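Local coordinates for protein D-glycero-beta-D-manno-heptose-1,7-bisphosphate 7-phosphatase (PDB 2O2X) that removes the C-7 phosphate of D-glycero-beta-D-manno-heptose 1,7-bisphosphate with the aid of magnesium, a step in the biosynthesis of ADP-L-glycero-beta-D-manno-heptose, at residues Pro63-Ala66 / Thr67-Ala71; Phe89-Ser92 / Ala93-Ala96; Val101-Leu104 / Leu105-Glu108; Pro195-Asp198 / Ser199-Gly203. All blocks are in the same frame, centred on the assembly; numbering follows the deposited sequence.

Contact 1 of 4, residues Pro63-Ala66 / Thr67-Ala71; sequences PAIA and TANRA
Pro63 and Thr67 meet most tightly: the carbonyl O of Pro63 accepts from Thr67 OG1 at 2.8 Å and from Thr67 N at 2.9 Å, and the two donors arrive from opposite faces of the carbonyl plane. With OG1 set beside its own backbone N (chi1 -63°), the threonine hydroxyl folds back onto the preceding turn of helix 62-71, and the same residue packs on Leu206 and Ile209 of helix 199-211. The inner flank is packed at van der Waals distance. Ile65 and Asn69 run side by side, with Ile65 CG2 lying 3.8 Å from Asn69 OD1, while Asn69 N donates to Ile65 O at 2.9 Å with an N-H...O angle of 168°. The Asn69 amide reaches past the helix, where ND2 donates to Phe111 O; a leucine in its place would probably leave that carbonyl without this donor and the loop after helix 91-107 tied less firmly to this helix. Arg70 marks the loose, solvent side. It is exposed and adopts two conformations, one of which brings its guanidinium back over Ala66, a doubtful contact. The chemistry is thus graded: a doubly used carbonyl and a buried apolar flank, resting on Leu34 and Leu36, set the helix within its beta-alpha-beta unit, whereas the arginine side is exposed and conformationally mixed.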
loop_
_atom_site.group_PDB
_atom_site.type_symbol
_atom_site.label_atom_id
_atom_site.label_comp_id
_atom_site.label_asym_id
_atom_site.label_seq_id
_atom_site.Cartn_x
_atom_site.Cartn_y
_atom_site.Cartn_z
ATOM N N PRO A 63 11.532 -2.815 8.759
ATOM C CA PRO A 63 12.167 -1.560 9.174
ATOM C C PRO A 63 11.460 -0.313 8.647
ATOM O O PRO A 63 11.429 0.716 9.306
ATOM C CB PRO A 63 13.578 -1.684 8.595
ATOM C CG PRO A 63 13.811 -3.151 8.567
ATOM C CD PRO A 63 12.511 -3.700 8.097
ATOM N N ALA A 64 10.940 -0.382 7.431
ATOM C CA ALA A 64 10.224 0.784 6.870
ATOM C C ALA A 64 8.940 1.085 7.609
ATOM O O ALA A 64 8.646 2.250 7.897
ATOM C CB ALA A 64 9.944 0.554 5.385
ATOM N N ILE A 65 8.152 0.059 7.905
ATOM C CA ILE A 65 6.930 0.266 8.655
ATOM C C ILE A 65 7.256 0.800 10.060
ATOM O O ILE A 65 6.653 1.763 10.503
ATOM C CB ILE A 65 6.078 -1.026 8.725
ATOM C CG1 ILE A 65 5.746 -1.550 7.321
ATOM C CG2 ILE A 65 4.770 -0.768 9.461
ATOM C CD1 ILE A 65 5.004 -2.841 7.318
ATOM N N ALA A 66 8.220 0.176 10.725
ATOM C CA ALA A 66 8.633 0.645 12.059
ATOM C C ALA A 66 9.072 2.109 12.042
ATOM O O ALA A 66 8.711 2.906 12.915
ATOM C CB ALA A 66 9.754 -0.218 12.575
ATOM N N THR A 67 9.856 2.486 11.041
ATOM C CA THR A 67 10.336 3.858 10.920
ATOM C C THR A 67 9.200 4.850 10.743
ATOM O O THR A 67 9.174 5.885 11.385
ATOM C CB THR A 67 11.379 3.967 9.769
ATOM O OG1 THR A 67 12.516 3.149 10.088
ATOM C CG2 THR A 67 11.840 5.347 9.564
ATOM N N ALA A 68 8.259 4.536 9.861
ATOM C CA ALA A 68 7.086 5.383 9.648
ATOM C C ALA A 68 6.271 5.474 10.935
ATOM O O ALA A 68 5.834 6.567 11.340
ATOM C CB ALA A 68 6.229 4.831 8.514
ATOM N N ASN A 69 6.034 4.335 11.565
ATOM C CA ASN A 69 5.269 4.308 12.815
ATOM C C ASN A 69 5.890 5.292 13.836
ATOM O O ASN A 69 5.189 6.124 14.428
ATOM C CB ASN A 69 5.211 2.915 13.472
ATOM C CG ASN A 69 4.411 1.850 12.701
ATOM O OD1 ASN A 69 4.589 0.650 12.960
ATOM N ND2 ASN A 69 3.520 2.269 11.781
ATOM N N ARG A 70 7.200 5.178 14.025
ATOM C CA ARG A 70 7.875 5.976 15.050
ATOM C C ARG A 70 7.960 7.458 14.659
ATOM O O ARG A 70 8.021 8.336 15.535
ATOM C CB ARG A 70 9.247 5.372 15.392
ATOM C CG ARG A 70 9.176 3.969 16.025
ATOM C CD ARG A 70 10.473 3.588 16.777
ATOM N NE ARG A 70 11.628 3.307 15.906
ATOM C CZ ARG A 70 12.000 2.096 15.490
ATOM N NH1 ARG A 70 11.308 1.022 15.819
ATOM N NH2 ARG A 70 13.086 1.961 14.755
ATOM N N ALA A 71 7.936 7.739 13.367
ATOM C CA ALA A 71 7.941 9.084 12.848
ATOM C C ALA A 71 6.547 9.743 12.905
ATOM O O ALA A 71 6.412 10.927 12.598
ATOM C CB ALA A 71 8.484 9.096 11.450
#

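Contact 2 of 4, residues Phe89-Ser92 / Ala93-Ala96; sequences FGWS and AFAA
Gly90 O accepts from Phe94 N at 3.1 Å with an N-H...O angle of 166°, which fixes the first turn of helix 91-107. The next bonds follow in step: Ala95 N donates to Trp91 O at 2.9 Å, and Ala96 N to Ser92 O at 3.1 Å. Gly90 holds the N-cap position, where it has no side chain with which to cap the turn. Outside the turn, Trp91 NE1 donates to Pro15 O, so the polar corner of the indole has its own partner.

Around this frame lies aromatic packing. Trp91 and Phe94 form an offset edge-to-face pair: the six-membered ring of the indole turns its edge to the phenyl face, with centroids 5.3 Å apart and planes at 89°. The touching edge is CE3 and CZ3; Trp91 CE3 comes to 3.7 Å from Phe94 CD2, toward the rim of the phenyl ring and not over its centre. Phe94 swings into this place because its CG stands anti to the backbone N (chi1 174°). Trp18 meets both rings and extends the cluster, while Val115 and Ala117 of strand 114-118 support Phe94. Across the turn Phe89 CB rests on Ala93 CB at 3.9 Å, and the Phe89 side chain also touches Ile84 and Gln81.

Since Phe94 also touches Arg38 and Phe89 touches Gln81, both substrate-binding residues by similarity, this largely apolar aromatic cluster is consistent with a firm backing for part of the substrate site.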
loop_
_atom_site.group_PDB
_atom_site.type_symbol
_atom_site.label_atom_id
_atom_site.label_comp_id
_atom_site.label_asym_id
_atom_site.label_seq_id
_atom_site.Cartn_x
_atom_site.Cartn_y
_atom_site.Cartn_z
ATOM N N PHE A 89 -11.376 -16.045 -5.325
ATOM C CA PHE A 89 -11.787 -15.866 -3.919
ATOM C C PHE A 89 -12.683 -14.622 -3.836
ATOM O O PHE A 89 -12.945 -13.958 -4.830
ATOM C CB PHE A 89 -10.602 -15.837 -2.946
ATOM C CG PHE A 89 -9.584 -14.752 -3.243
ATOM C CD1 PHE A 89 -8.553 -14.998 -4.118
ATOM C CD2 PHE A 89 -9.622 -13.538 -2.587
ATOM C CE1 PHE A 89 -7.613 -14.011 -4.396
ATOM C CE2 PHE A 89 -8.680 -12.550 -2.840
ATOM C CZ PHE A 89 -7.672 -12.793 -3.763
ATOM N N GLY A 90 -13.175 -14.341 -2.630
ATOM C CA GLY A 90 -14.039 -13.200 -2.373
ATOM C C GLY A 90 -13.549 -12.310 -1.256
ATOM O O GLY A 90 -12.456 -12.494 -0.698
ATOM N N TRP A 91 -14.365 -11.327 -0.917
ATOM C CA TRP A 91 -14.026 -10.380 0.126
ATOM C C TRP A 91 -13.886 -11.021 1.485
ATOM O O TRP A 91 -13.153 -10.510 2.309
ATOM C CB TRP A 91 -14.992 -9.208 0.179
ATOM C CG TRP A 91 -14.785 -8.225 -0.941
ATOM C CD1 TRP A 91 -15.680 -7.888 -1.890
ATOM C CD2 TRP A 91 -13.609 -7.425 -1.195
ATOM N NE1 TRP A 91 -15.150 -6.948 -2.745
ATOM C CE2 TRP A 91 -13.878 -6.638 -2.334
ATOM C CE3 TRP A 91 -12.359 -7.307 -0.564
ATOM C CZ2 TRP A 91 -12.954 -5.724 -2.861
ATOM C CZ3 TRP A 91 -11.426 -6.410 -1.100
ATOM C CH2 TRP A 91 -11.734 -5.637 -2.243
ATOM N N SER A 92 -14.572 -12.144 1.749
ATOM C CA SER A 92 -14.387 -12.808 3.040
ATOM C C SER A 92 -12.988 -13.402 3.195
ATOM O O SER A 92 -12.371 -13.313 4.254
ATOM C CB SER A 92 -15.460 -13.873 3.245
ATOM O OG SER A 92 -16.693 -13.216 3.474
ATOM N N ALA A 93 -12.484 -13.972 2.113
ATOM C CA ALA A 93 -11.115 -14.465 2.114
ATOM C C ALA A 93 -10.123 -13.307 2.271
ATOM O O ALA A 93 -9.146 -13.417 3.022
ATOM C CB ALA A 93 -10.828 -15.243 0.875
ATOM N N PHE A 94 -10.358 -12.193 1.563
ATOM C CA PHE A 94 -9.510 -11.020 1.734
ATOM C C PHE A 94 -9.500 -10.600 3.205
ATOM O O PHE A 94 -8.460 -10.276 3.782
ATOM C CB PHE A 94 -9.977 -9.839 0.867
ATOM C CG PHE A 94 -9.202 -8.575 1.128
ATOM C CD1 PHE A 94 -7.930 -8.407 0.586
ATOM C CD2 PHE A 94 -9.679 -7.592 1.960
ATOM C CE1 PHE A 94 -7.211 -7.285 0.821
ATOM C CE2 PHE A 94 -8.953 -6.474 2.229
ATOM C CZ PHE A 94 -7.718 -6.305 1.657
ATOM N N ALA A 95 -10.670 -10.573 3.837
ATOM C CA ALA A 95 -10.727 -10.157 5.231
ATOM C C ALA A 95 -9.862 -11.051 6.131
ATOM O O ALA A 95 -9.113 -10.571 6.980
ATOM C CB ALA A 95 -12.195 -10.145 5.737
ATOM N N ALA A 96 -9.965 -12.356 5.927
ATOM C CA ALA A 96 -9.166 -13.309 6.701
ATOM C C ALA A 96 -7.653 -13.182 6.448
ATOM O O ALA A 96 -6.850 -13.198 7.373
ATOM C CB ALA A 96 -9.618 -14.715 6.397
#

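Contact 3 of 4, residues Val101-Leu104 / Leu105-Glu108; sequences VLEL and LREE
Leu105 N to Val101 O at 3.0 Å and Arg106 N to Leu102 O at 2.9 Å continue the alpha-helical ladder of helix 91-107, which frays at its end into a weak bond from Glu108 N to Leu104 O. On the outer face Arg106 grips Glu103 side-on: NE donates to OE1 at 3.0 Å, almost straight at 174°, and NH2 donates to OE2 at 2.9 Å on its syn lone pair. The bend of Glu103 at chi2 (55°) turns its carboxylate along the arginine, although the two planes remain 37° apart. Glu107 crowds the same oxygen, its OE2 standing 3.0 Å from Glu103 OE2. A glutamine at Glu103 would probably cost Arg106 its charged partner and one of the two acceptors. Toward the interior, Leu102 CD2 touches Leu105 CD1 at 4.1 Å. At the fraying end, a water donates to both Leu104 O and Glu108 OE2. The chemistry implies a two-sided helix end: Leu105 packs it against Leu62 and Ile65 of helix 62-71 while Leu102 and Leu104 meet loop residues; outside, one arginine would offset part of the negative charge, and the closeness of the carboxylates may raise the pKa of one, most plausibly Glu107, which lacks the arginine's two-nitrogen grip.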
loop_
_atom_site.group_PDB
_atom_site.type_symbol
_atom_site.label_atom_id
_atom_site.label_comp_id
_atom_site.label_asym_id
_atom_site.label_seq_id
_atom_site.Cartn_x
_atom_site.Cartn_y
_atom_site.Cartn_z
ATOM N N VAL A 101 -2.235 -10.802 7.956
ATOM C CA VAL A 101 -1.075 -9.941 7.691
ATOM C C VAL A 101 -0.938 -8.940 8.832
ATOM O O VAL A 101 0.150 -8.764 9.369
ATOM C CB VAL A 101 -1.191 -9.225 6.304
ATOM C CG1 VAL A 101 -0.146 -8.153 6.159
ATOM C CG2 VAL A 101 -1.068 -10.240 5.146
ATOM N N LEU A 102 -2.034 -8.285 9.206
ATOM C CA LEU A 102 -1.989 -7.288 10.295
ATOM C C LEU A 102 -1.613 -7.927 11.647
ATOM O O LEU A 102 -0.889 -7.323 12.440
ATOM C CB LEU A 102 -3.297 -6.492 10.401
ATOM C CG LEU A 102 -3.674 -5.688 9.142
ATOM C CD1 LEU A 102 -4.812 -4.728 9.412
ATOM C CD2 LEU A 102 -2.513 -4.956 8.493
ATOM N N GLU A 103 -2.082 -9.147 11.891
ATOM C CA GLU A 103 -1.682 -9.885 13.111
ATOM C C GLU A 103 -0.198 -10.195 13.154
ATOM O O GLU A 103 0.467 -9.996 14.182
ATOM C CB GLU A 103 -2.504 -11.170 13.256
ATOM C CG GLU A 103 -2.090 -12.045 14.426
ATOM C CD GLU A 103 -2.083 -11.334 15.789
ATOM O OE1 GLU A 103 -2.771 -10.299 15.971
ATOM O OE2 GLU A 103 -1.379 -11.844 16.695
ATOM N N LEU A 104 0.344 -10.656 12.033
ATOM C CA LEU A 104 1.776 -10.908 11.973
ATOM C C LEU A 104 2.589 -9.630 12.167
ATOM O O LEU A 104 3.641 -9.624 12.824
ATOM C CB LEU A 104 2.152 -11.602 10.669
ATOM C CG LEU A 104 1.657 -13.046 10.538
ATOM C CD1 LEU A 104 1.814 -13.498 9.122
ATOM C CD2 LEU A 104 2.423 -13.934 11.493
ATOM N N LEU A 105 2.123 -8.520 11.610
ATOM C CA LEU A 105 2.782 -7.240 11.813
ATOM C C LEU A 105 2.735 -6.824 13.292
ATOM O O LEU A 105 3.709 -6.321 13.849
ATOM C CB LEU A 105 2.130 -6.167 10.949
ATOM C CG LEU A 105 2.349 -6.230 9.440
ATOM C CD1 LEU A 105 1.572 -5.118 8.748
ATOM C CD2 LEU A 105 3.813 -6.174 9.079
ATOM N N ARG A 106 1.587 -7.019 13.919
ATOM C CA ARG A 106 1.441 -6.750 15.360
ATOM C C ARG A 106 2.467 -7.524 16.180
ATOM O O ARG A 106 3.064 -6.980 17.110
ATOM C CB ARG A 106 0.035 -7.104 15.843
ATOM C CG ARG A 106 -0.256 -6.589 17.268
ATOM C CD ARG A 106 -1.507 -7.190 17.884
ATOM N NE ARG A 106 -1.403 -8.637 18.104
ATOM C CZ ARG A 106 -0.757 -9.219 19.121
ATOM N NH1 ARG A 106 -0.142 -8.500 20.053
ATOM N NH2 ARG A 106 -0.728 -10.546 19.211
ATOM N N GLU A 107 2.687 -8.778 15.815
ATOM C CA GLU A 107 3.661 -9.618 16.515
ATOM C C GLU A 107 5.088 -9.121 16.347
ATOM O O GLU A 107 5.942 -9.427 17.163
ATOM C CB GLU A 107 3.547 -11.059 16.047
ATOM C CG GLU A 107 2.256 -11.720 16.517
ATOM C CD GLU A 107 2.031 -13.091 15.911
ATOM O OE1 GLU A 107 2.931 -13.614 15.220
ATOM O OE2 GLU A 107 0.937 -13.663 16.119
ATOM N N GLU A 108 5.342 -8.349 15.285
ATOM C CA GLU A 108 6.632 -7.686 15.061
ATOM C C GLU A 108 6.698 -6.271 15.637
ATOM O O GLU A 108 7.721 -5.561 15.497
ATOM C CB GLU A 108 6.925 -7.611 13.548
ATOM C CG GLU A 108 7.014 -8.939 12.816
ATOM C CD GLU A 108 8.145 -9.809 13.286
ATOM O OE1 GLU A 108 9.205 -9.278 13.699
ATOM O OE2 GLU A 108 7.957 -11.041 13.243
HETATM O O HOH W 1 5.209 -11.899 13.011
#

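Contact 4 of 4, residues Pro195-Asp198 / Ser199-Gly203; sequences PLRD and SSELG
Glu201 carries most of the polar traffic here, reaching back from the first turn of helix 199-211 to Arg197. Its OE1 is gripped twice, by the backbone N of Arg197 at 2.8 Å, nearly in line with the C-O bond, and by Arg197 NE at 3.1 Å on the syn lone pair. Its OE2 takes Arg197 NH2 at 2.8 Å, with an N-H...O angle of 168°, plus a weak second bond from NE. The guanidinium therefore meets the carboxylate side-on as a two-nitrogen salt bridge, the planes only 17° from coplanar. A water completes the set, donating to Glu201 OE2 at 3.0 Å and to Asp198 OD2 at 2.8 Å, so that it bridges the two acids.

The other oxygen of Asp198 serves the helix end: OD1 accepts from Glu201 N at 2.9 Å. Its carboxylate reaches that amide because CG sits between the backbone N and the carbonyl carbon (chi1 63°). The first backbone rung follows at once, Leu202 N donating to Asp198 O at 3.1 Å.

Apolar atoms line the flanks. The Pro195 ring lies across the glutamate chain, its CG 3.5 Å from Glu201 OE2, and Leu196 CD1 packs against the backbone and CB of Leu202. Leu196 itself is held in the sheet by backbone bonds to strand 177-181 and just beyond.

Asp198 is thus a classic aspartate N-cap, at a strand-to-helix turn where the glutamate three residues on turns back to bond the amide just before the cap; the turn leads from strand 191-196 into the last helix of this HAD-type domain.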
loop_
_atom_site.group_PDB
_atom_site.type_symbol
_atom_site.label_atom_id
_atom_site.label_comp_id
_atom_site.label_asym_id
_atom_site.label_seq_id
_atom_site.Cartn_x
_atom_site.Cartn_y
_atom_site.Cartn_z
ATOM N N PRO A 195 15.527 2.464 -6.593
ATOM C CA PRO A 195 15.654 1.015 -6.506
ATOM C C PRO A 195 15.570 0.534 -5.048
ATOM O O PRO A 195 16.011 1.237 -4.160
ATOM C CB PRO A 195 17.045 0.757 -7.094
ATOM C CG PRO A 195 17.787 1.975 -6.782
ATOM C CD PRO A 195 16.824 3.115 -6.882
ATOM N N LEU A 196 14.955 -0.617 -4.819
ATOM C CA LEU A 196 14.938 -1.224 -3.471
ATOM C C LEU A 196 15.332 -2.698 -3.546
ATOM O O LEU A 196 14.492 -3.593 -3.540
ATOM C CB LEU A 196 13.576 -1.016 -2.803
ATOM C CG LEU A 196 13.393 -1.445 -1.333
ATOM C CD1 LEU A 196 14.502 -0.916 -0.440
ATOM C CD2 LEU A 196 12.026 -1.043 -0.803
ATOM N N ARG A 197 16.641 -2.949 -3.606
ATOM C CA ARG A 197 17.154 -4.278 -3.881
ATOM C C ARG A 197 18.041 -4.838 -2.791
ATOM O O ARG A 197 18.275 -6.032 -2.787
ATOM C CB ARG A 197 17.969 -4.275 -5.174
ATOM C CG ARG A 197 17.153 -3.823 -6.392
ATOM C CD ARG A 197 18.022 -3.530 -7.587
ATOM N NE ARG A 197 18.853 -2.353 -7.379
ATOM C CZ ARG A 197 19.522 -1.708 -8.338
ATOM N NH1 ARG A 197 19.517 -2.149 -9.594
ATOM N NH2 ARG A 197 20.216 -0.621 -8.045
ATOM N N ASP A 198 18.520 -3.999 -1.882
ATOM C CA ASP A 198 19.498 -4.443 -0.889
ATOM C C ASP A 198 19.354 -3.533 0.337
ATOM O O ASP A 198 18.481 -2.672 0.370
ATOM C CB ASP A 198 20.906 -4.471 -1.491
ATOM C CG ASP A 198 21.400 -3.120 -1.935
ATOM O OD1 ASP A 198 20.874 -2.073 -1.516
ATOM O OD2 ASP A 198 22.368 -3.081 -2.735
ATOM N N SER A 199 20.159 -3.751 1.359
ATOM C CA SER A 199 20.017 -2.992 2.600
ATOM C C SER A 199 20.457 -1.524 2.438
ATOM O O SER A 199 19.911 -0.638 3.065
ATOM C CB SER A 199 20.786 -3.675 3.741
ATOM O OG SER A 199 22.174 -3.657 3.473
ATOM N N SER A 200 21.414 -1.228 1.576
ATOM C CA SER A 200 21.786 0.144 1.325
ATOM C C SER A 200 20.613 0.949 0.783
ATOM O O SER A 200 20.377 2.076 1.198
ATOM C CB SER A 200 22.973 0.208 0.365
ATOM O OG SER A 200 23.329 1.550 0.127
ATOM N N GLU A 201 19.896 0.339 -0.164
ATOM C CA GLU A 201 18.736 0.977 -0.763
ATOM C C GLU A 201 17.594 1.118 0.234
ATOM O O GLU A 201 16.880 2.123 0.189
ATOM C CB GLU A 201 18.369 0.260 -2.049
ATOM C CG GLU A 201 19.438 0.578 -3.133
ATOM C CD GLU A 201 19.406 -0.279 -4.389
ATOM O OE1 GLU A 201 18.570 -1.200 -4.533
ATOM O OE2 GLU A 201 20.260 -0.011 -5.276
ATOM N N LEU A 202 17.416 0.160 1.141
ATOM C CA LEU A 202 16.455 0.306 2.225
ATOM C C LEU A 202 16.826 1.531 3.053
ATOM O O LEU A 202 15.977 2.319 3.421
ATOM C CB LEU A 202 16.396 -0.957 3.078
ATOM C CG LEU A 202 15.568 -0.868 4.353
ATOM C CD1 LEU A 202 14.127 -0.550 4.049
ATOM C CD2 LEU A 202 15.653 -2.131 5.128
ATOM N N GLY A 203 18.120 1.736 3.279
ATOM C CA GLY A 203 18.576 2.927 3.990
ATOM C C GLY A 203 18.136 4.221 3.361
ATOM O O GLY A 203 17.809 5.163 4.070
HETATM O O HOH W 2 21.945 -2.463 -5.457
#

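Followed from the N terminus, the four contacts stand in series; each is local to one continuous stretch, so none closes a long loop, nests in another or crosses it. Contact 1 lies on helix 62-71, between strands 34-36 and 75-80. Contacts 2 and 3 mark the start and the end of helix 91-107, their centres 18 Å apart. Contact 4 turns strand 191-196 into helix 199-211. Contact 1 is the hub: Ile65 CD1 packs on Leu105 CD2 of contact 3 at 4.0 Å, and Pro63 CG on Leu202 CD2 of contact 4 at 4.0 Å. Helix 62-71 thereby links helices 91-107 and 199-211, while contact 2 lies across the chain's centre from contact 4.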